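Local coordinates for conjugal transfer protein-like C-terminal domain-containing protein (PDB 4EC6) that is of unestablished function but, as a VirB8-like conjugation protein of plasmid pIP501, probably forms part of the type IV secretion machinery that transfers DNA between cells, at residues 61-65 with 104-108; 115-121 with 135-141. All coordinates share one frame; numbering follows the deposited sequence.

Contact 1 of 2, residues 61-65 with 104-108; sequences GRYFL and SVNYY
In this C-terminal domain of TraM, NTF2-like and resembling VirB8, helix 54-68 packs against a four-stranded antiparallel sheet, and Arg62 and Leu65, one helical turn apart, carry that helix onto Val105 of the first sheet strand. The segment axes come within 9.9 Å at 147°, a wide spacing spanned by side chains. The Arg62 chain, extended from CG to NE (chi3 -174°), runs alongside Val105 and antiparallel to its side chain; Val105 CG1 lies over one face of the guanidinium, 3.9 Å from NH1. Beyond the methyl, NH1 gives Val105 O a weak, bent hydrogen bond of 3.0 Å (132° at the hydrogen). NH2 comes within 3.4 Å of Tyr107 N, but both are donors and no bond forms. Deeper in, Leu65 CD1 meets the same CG1 of Val105 at 4.0 Å, which places this methyl between an aliphatic and a cationic neighbour. The stronger polar partner of Arg62 is Asp58, one turn earlier, whose carboxylate forms a salt bridge with NE and probably steadies the guanidinium. Tyr121 of strand 117-126 packs on both Leu65 and Val105, Ile136 of strand 131-142 touches Leu65, and Asn106 of a neighbouring subunit lies against Arg62.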
loop_
_atom_site.group_PDB
_atom_site.type_symbol
_atom_site.label_atom_id
_atom_site.label_comp_id
_atom_site.label_asym_id
_atom_site.label_seq_id
_atom_site.Cartn_x
_atom_site.Cartn_y
_atom_site.Cartn_z
ATOM N N GLY A 61 11.210 2.154 3.929
ATOM C CA GLY A 61 11.784 1.894 2.630
ATOM C C GLY A 61 11.080 2.696 1.549
ATOM O O GLY A 61 11.717 3.159 0.582
ATOM N N ARG A 62 9.777 2.908 1.696
ATOM C CA ARG A 62 9.056 3.675 0.670
ATOM C C ARG A 62 9.527 5.094 0.622
ATOM O O ARG A 62 9.685 5.655 -0.452
ATOM C CB ARG A 62 7.546 3.600 0.867
ATOM C CG ARG A 62 6.953 2.302 0.346
ATOM C CD ARG A 62 5.661 2.052 1.089
ATOM N NE ARG A 62 5.063 0.754 0.769
ATOM C CZ ARG A 62 4.374 0.523 -0.361
ATOM N NH1 ARG A 62 4.235 1.480 -1.276
ATOM N NH2 ARG A 62 3.852 -0.650 -0.594
ATOM N N TYR A 63 9.726 5.684 1.808
ATOM C CA TYR A 63 10.139 7.063 1.911
ATOM C C TYR A 63 11.521 7.224 1.291
ATOM O O TYR A 63 11.699 8.048 0.377
ATOM C CB TYR A 63 10.062 7.555 3.333
ATOM C CG TYR A 63 8.738 8.202 3.659
ATOM C CD1 TYR A 63 8.493 9.559 3.377
ATOM C CD2 TYR A 63 7.722 7.456 4.186
ATOM C CE1 TYR A 63 7.269 10.137 3.661
ATOM C CE2 TYR A 63 6.498 8.004 4.451
ATOM C CZ TYR A 63 6.267 9.336 4.206
ATOM O OH TYR A 63 5.010 9.821 4.519
ATOM N N PHE A 64 12.449 6.360 1.683
ATOM C CA PHE A 64 13.746 6.307 1.028
ATOM C C PHE A 64 13.622 6.180 -0.489
ATOM O O PHE A 64 14.340 6.882 -1.189
ATOM C CB PHE A 64 14.614 5.172 1.595
ATOM C CG PHE A 64 15.875 4.879 0.792
ATOM C CD1 PHE A 64 16.953 5.751 0.809
ATOM C CD2 PHE A 64 15.989 3.697 0.057
ATOM C CE1 PHE A 64 18.110 5.466 0.106
ATOM C CE2 PHE A 64 17.124 3.423 -0.662
ATOM C CZ PHE A 64 18.195 4.309 -0.633
ATOM N N LEU A 65 12.763 5.298 -1.002
ATOM C CA LEU A 65 12.682 5.135 -2.471
ATOM C C LEU A 65 12.271 6.416 -3.238
ATOM O O LEU A 65 12.728 6.693 -4.341
ATOM C CB LEU A 65 11.780 3.964 -2.849
ATOM C CG LEU A 65 12.410 2.603 -2.599
ATOM C CD1 LEU A 65 11.417 1.458 -2.693
ATOM C CD2 LEU A 65 13.498 2.394 -3.613
ATOM N N SER A 104 5.198 3.072 -9.501
ATOM C CA SER A 104 4.559 2.370 -8.412
ATOM C C SER A 104 5.556 1.575 -7.577
ATOM O O SER A 104 6.609 1.125 -8.074
ATOM C CB SER A 104 3.412 1.474 -8.892
ATOM O OG SER A 104 3.887 0.209 -9.237
ATOM N N VAL A 105 5.183 1.390 -6.309
ATOM C CA VAL A 105 6.025 0.705 -5.376
ATOM C C VAL A 105 5.189 -0.270 -4.578
ATOM O O VAL A 105 4.205 0.120 -3.977
ATOM C CB VAL A 105 6.689 1.729 -4.398
ATOM C CG1 VAL A 105 7.518 1.009 -3.346
ATOM C CG2 VAL A 105 7.491 2.740 -5.188
ATOM N N ASN A 106 5.582 -1.529 -4.563
ATOM C CA ASN A 106 4.935 -2.503 -3.707
ATOM C C ASN A 106 5.958 -3.207 -2.879
ATOM O O ASN A 106 6.953 -3.683 -3.393
ATOM C CB ASN A 106 4.156 -3.538 -4.524
ATOM C CG ASN A 106 2.939 -2.939 -5.202
ATOM O OD1 ASN A 106 1.921 -2.717 -4.592
ATOM N ND2 ASN A 106 3.063 -2.657 -6.447
ATOM N N TYR A 107 5.720 -3.275 -1.583
ATOM C CA TYR A 107 6.597 -3.996 -0.675
ATOM C C TYR A 107 6.618 -5.469 -0.988
ATOM O O TYR A 107 5.573 -6.051 -1.155
ATOM C CB TYR A 107 6.133 -3.780 0.769
ATOM C CG TYR A 107 7.000 -4.416 1.801
ATOM C CD1 TYR A 107 8.344 -4.053 1.929
ATOM C CD2 TYR A 107 6.487 -5.362 2.670
ATOM C CE1 TYR A 107 9.143 -4.612 2.924
ATOM C CE2 TYR A 107 7.252 -5.934 3.661
ATOM C CZ TYR A 107 8.580 -5.568 3.795
ATOM O OH TYR A 107 9.379 -6.161 4.770
ATOM N N TYR A 108 7.797 -6.083 -1.012
ATOM C CA TYR A 108 7.933 -7.485 -1.421
ATOM C C TYR A 108 8.596 -8.340 -0.329
ATOM O O TYR A 108 9.035 -9.460 -0.568
ATOM C CB TYR A 108 8.672 -7.575 -2.772
ATOM C CG TYR A 108 8.299 -8.781 -3.636
ATOM C CD1 TYR A 108 6.989 -9.073 -3.921
ATOM C CD2 TYR A 108 9.275 -9.621 -4.177
ATOM C CE1 TYR A 108 6.628 -10.159 -4.683
ATOM C CE2 TYR A 108 8.937 -10.718 -4.971
ATOM C CZ TYR A 108 7.596 -10.979 -5.213
ATOM O OH TYR A 108 7.207 -12.064 -5.989
#

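Contact 2 of 2, residues 115-121 with 135-141; sequences KGYSVEY and KITFEVE
Val119 lays its CG2 methyl over one face of the Phe138 ring, a CH-pi contact 3.7 Å from the centroid and 18° off the ring normal. Phe138 has CG between its backbone N and carbonyl carbon (chi1 59°), a rotamer that turns the ring back toward the neighbouring strand, where its face meets Val119 CG2. Tyr121 joins from farther along: its ring and that of Phe138 are nearly parallel (5° between planes) but stepped, and meet rim to rim with Tyr121 CE2 3.9 Å from Phe138 CZ. Ile136 CG2 packs against Tyr121 CB at 3.8 Å, while the Tyr121 hydroxyl is bonded to the carbonyl of Asp58 in the helix above. Beneath these side chains lies an antiparallel beta hairpin, strands 117-126 and 131-142 in the middle of the four-stranded sheet. Tyr117 with Val140, Val119 with Phe138 and Tyr121 with Ile136 are its hydrogen-bonded pairs, each joined by two backbone bonds, and all six side chains leave on the face that receives helix 54-68, where Ile57 and Leu65 pack. The other face is polar. Here the side chains of Glu120 and Thr137 run alongside one another, and one water links them, 2.9 Å from Glu120 OE2 and 3.2 Å from Thr137 OG1. Glu120 OE1 turns instead to Lys135 NZ in a salt bridge of 3.4 Å, whose hydrogen bond is weak; the bent Lys135 chain brings CD and CE alongside the same oxygen. At the far end Lys115 folds back over Glu141, with CD 3.2 Å from its OE2, and its NZ reaches Glu139 OE1 in a long salt bridge of 3.9 Å.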
loop_
_atom_site.group_PDB
_atom_site.type_symbol
_atom_site.label_atom_id
_atom_site.label_comp_id
_atom_site.label_asym_id
_atom_site.label_seq_id
_atom_site.Cartn_x
_atom_site.Cartn_y
_atom_site.Cartn_z
ATOM N N LYS A 115 22.435 -7.795 11.386
ATOM C CA LYS A 115 22.079 -6.604 12.178
ATOM C C LYS A 115 20.833 -5.873 11.698
ATOM O O LYS A 115 20.430 -4.844 12.264
ATOM C CB LYS A 115 23.285 -5.662 12.372
ATOM C CG LYS A 115 24.532 -6.107 11.627
ATOM C CD LYS A 115 24.273 -6.005 10.129
ATOM C CE LYS A 115 24.685 -7.240 9.350
ATOM N NZ LYS A 115 23.755 -7.386 8.197
ATOM N N GLY A 116 20.191 -6.415 10.670
ATOM C CA GLY A 116 18.993 -5.785 10.217
ATOM C C GLY A 116 18.131 -6.661 9.358
ATOM O O GLY A 116 17.821 -7.823 9.696
ATOM N N TYR A 117 17.702 -6.060 8.258
ATOM C CA TYR A 117 16.826 -6.720 7.346
ATOM C C TYR A 117 17.215 -6.358 5.960
ATOM O O TYR A 117 17.562 -5.219 5.700
ATOM C CB TYR A 117 15.401 -6.287 7.612
ATOM C CG TYR A 117 14.853 -6.953 8.823
ATOM C CD1 TYR A 117 14.117 -8.122 8.703
ATOM C CD2 TYR A 117 15.074 -6.435 10.115
ATOM C CE1 TYR A 117 13.601 -8.748 9.812
ATOM C CE2 TYR A 117 14.541 -7.054 11.236
ATOM C CZ TYR A 117 13.823 -8.210 11.061
ATOM O OH TYR A 117 13.296 -8.893 12.130
ATOM N N SER A 118 17.184 -7.344 5.081
ATOM C CA SER A 118 17.237 -7.111 3.661
ATOM C C SER A 118 15.779 -6.956 3.178
ATOM O O SER A 118 14.944 -7.852 3.405
ATOM C CB SER A 118 17.902 -8.305 2.986
ATOM O OG SER A 118 17.878 -8.114 1.594
ATOM N N VAL A 119 15.458 -5.816 2.552
ATOM C CA VAL A 119 14.081 -5.585 2.101
ATOM C C VAL A 119 13.989 -5.606 0.582
ATOM O O VAL A 119 14.903 -5.193 -0.112
ATOM C CB VAL A 119 13.450 -4.281 2.687
ATOM C CG1 VAL A 119 13.655 -4.213 4.171
ATOM C CG2 VAL A 119 14.052 -3.025 2.094
ATOM N N GLU A 120 12.877 -6.054 0.047
ATOM C CA GLU A 120 12.662 -5.964 -1.405
ATOM C C GLU A 120 11.386 -5.257 -1.733
ATOM O O GLU A 120 10.409 -5.362 -0.985
ATOM C CB GLU A 120 12.583 -7.349 -2.009
ATOM C CG GLU A 120 13.763 -8.224 -1.634
ATOM C CD GLU A 120 13.673 -9.608 -2.232
ATOM O OE1 GLU A 120 12.645 -9.956 -2.816
ATOM O OE2 GLU A 120 14.632 -10.372 -2.117
ATOM N N TYR A 121 11.394 -4.549 -2.868
ATOM C CA TYR A 121 10.192 -3.965 -3.456
ATOM C C TYR A 121 10.083 -4.301 -4.935
ATOM O O TYR A 121 11.090 -4.429 -5.644
ATOM C CB TYR A 121 10.173 -2.455 -3.280
ATOM C CG TYR A 121 10.249 -1.972 -1.844
ATOM C CD1 TYR A 121 9.140 -1.385 -1.227
ATOM C CD2 TYR A 121 11.422 -2.086 -1.103
ATOM C CE1 TYR A 121 9.177 -0.958 0.086
ATOM C CE2 TYR A 121 11.487 -1.642 0.213
ATOM C CZ TYR A 121 10.348 -1.079 0.795
ATOM O OH TYR A 121 10.404 -0.662 2.088
ATOM N N LYS A 135 12.708 -5.254 -9.613
ATOM C CA LYS A 135 12.877 -5.459 -8.190
ATOM C C LYS A 135 14.088 -4.665 -7.653
ATOM O O LYS A 135 15.103 -4.512 -8.329
ATOM C CB LYS A 135 13.016 -6.930 -7.878
ATOM C CG LYS A 135 13.557 -7.173 -6.503
ATOM C CD LYS A 135 12.974 -8.447 -5.964
ATOM C CE LYS A 135 13.784 -9.654 -6.363
ATOM N NZ LYS A 135 12.939 -10.852 -6.032
ATOM N N ILE A 136 13.920 -4.113 -6.463
ATOM C CA ILE A 136 14.969 -3.410 -5.775
ATOM C C ILE A 136 15.149 -4.020 -4.377
ATOM O O ILE A 136 14.178 -4.263 -3.675
ATOM C CB ILE A 136 14.683 -1.902 -5.713
ATOM C CG1 ILE A 136 15.967 -1.188 -5.367
ATOM C CG2 ILE A 136 13.548 -1.560 -4.748
ATOM C CD1 ILE A 136 15.876 0.297 -5.545
ATOM N N THR A 137 16.416 -4.276 -4.037
ATOM C CA THR A 137 16.853 -4.890 -2.799
ATOM C C THR A 137 17.891 -3.946 -2.128
ATOM O O THR A 137 18.729 -3.337 -2.780
ATOM C CB THR A 137 17.507 -6.232 -3.140
ATOM O OG1 THR A 137 16.665 -6.891 -4.069
ATOM C CG2 THR A 137 17.654 -7.148 -1.936
ATOM N N PHE A 138 17.790 -3.792 -0.823
ATOM C CA PHE A 138 18.771 -3.071 -0.048
ATOM C C PHE A 138 18.628 -3.462 1.429
ATOM O O PHE A 138 17.599 -3.977 1.848
ATOM C CB PHE A 138 18.652 -1.577 -0.261
ATOM C CG PHE A 138 17.317 -0.987 0.096
ATOM C CD1 PHE A 138 17.087 -0.465 1.379
ATOM C CD2 PHE A 138 16.300 -0.862 -0.863
ATOM C CE1 PHE A 138 15.872 0.117 1.703
ATOM C CE2 PHE A 138 15.074 -0.262 -0.526
ATOM C CZ PHE A 138 14.854 0.224 0.747
ATOM N N GLU A 139 19.655 -3.247 2.221
ATOM C CA GLU A 139 19.523 -3.544 3.661
ATOM C C GLU A 139 19.247 -2.327 4.531
ATOM O O GLU A 139 19.498 -1.211 4.142
ATOM C CB GLU A 139 20.705 -4.350 4.143
ATOM C CG GLU A 139 20.838 -5.548 3.263
ATOM C CD GLU A 139 22.079 -6.345 3.555
ATOM O OE1 GLU A 139 22.644 -6.195 4.686
ATOM O OE2 GLU A 139 22.484 -7.115 2.633
ATOM N N VAL A 140 18.756 -2.574 5.723
ATOM C CA VAL A 140 18.190 -1.540 6.595
ATOM C C VAL A 140 18.502 -1.980 8.014
ATOM O O VAL A 140 18.476 -3.153 8.278
ATOM C CB VAL A 140 16.674 -1.498 6.378
ATOM C CG1 VAL A 140 15.934 -0.876 7.540
ATOM C CG2 VAL A 140 16.406 -0.692 5.134
ATOM N N GLU A 141 18.883 -1.064 8.892
ATOM C CA GLU A 141 19.207 -1.395 10.280
ATOM C C GLU A 141 18.488 -0.444 11.201
ATOM O O GLU A 141 18.237 0.714 10.845
ATOM C CB GLU A 141 20.705 -1.384 10.531
ATOM C CG GLU A 141 21.434 -2.552 9.875
ATOM C CD GLU A 141 22.958 -2.389 9.921
ATOM O OE1 GLU A 141 23.466 -1.606 10.768
ATOM O OE2 GLU A 141 23.658 -3.020 9.080
HETATM O O HOH W 1 16.902 -10.029 -3.908
#

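From the N terminus, helix 54-68 supplies residues 61-65, and after 38 intervening residues, helix 75-82 among them, contact 1 closes on strand 101-112. Only then does contact 2 open: the 13 residues between its segments continue both strands of the hairpin 117-126/131-142 and form its turn. The two are therefore in series, neither nested nor crossed. In space they touch, with centres about 11 Å apart, because strands 101-112 and 117-126 are sheet neighbours; Tyr108 N probably bonds to Glu120 O at 2.7 Å. Tyr121 belongs to both surroundings, its OH packing on Gly61 CA. Contact 1 thus ties the helix to an outer strand, contact 2 the two central strands to each other.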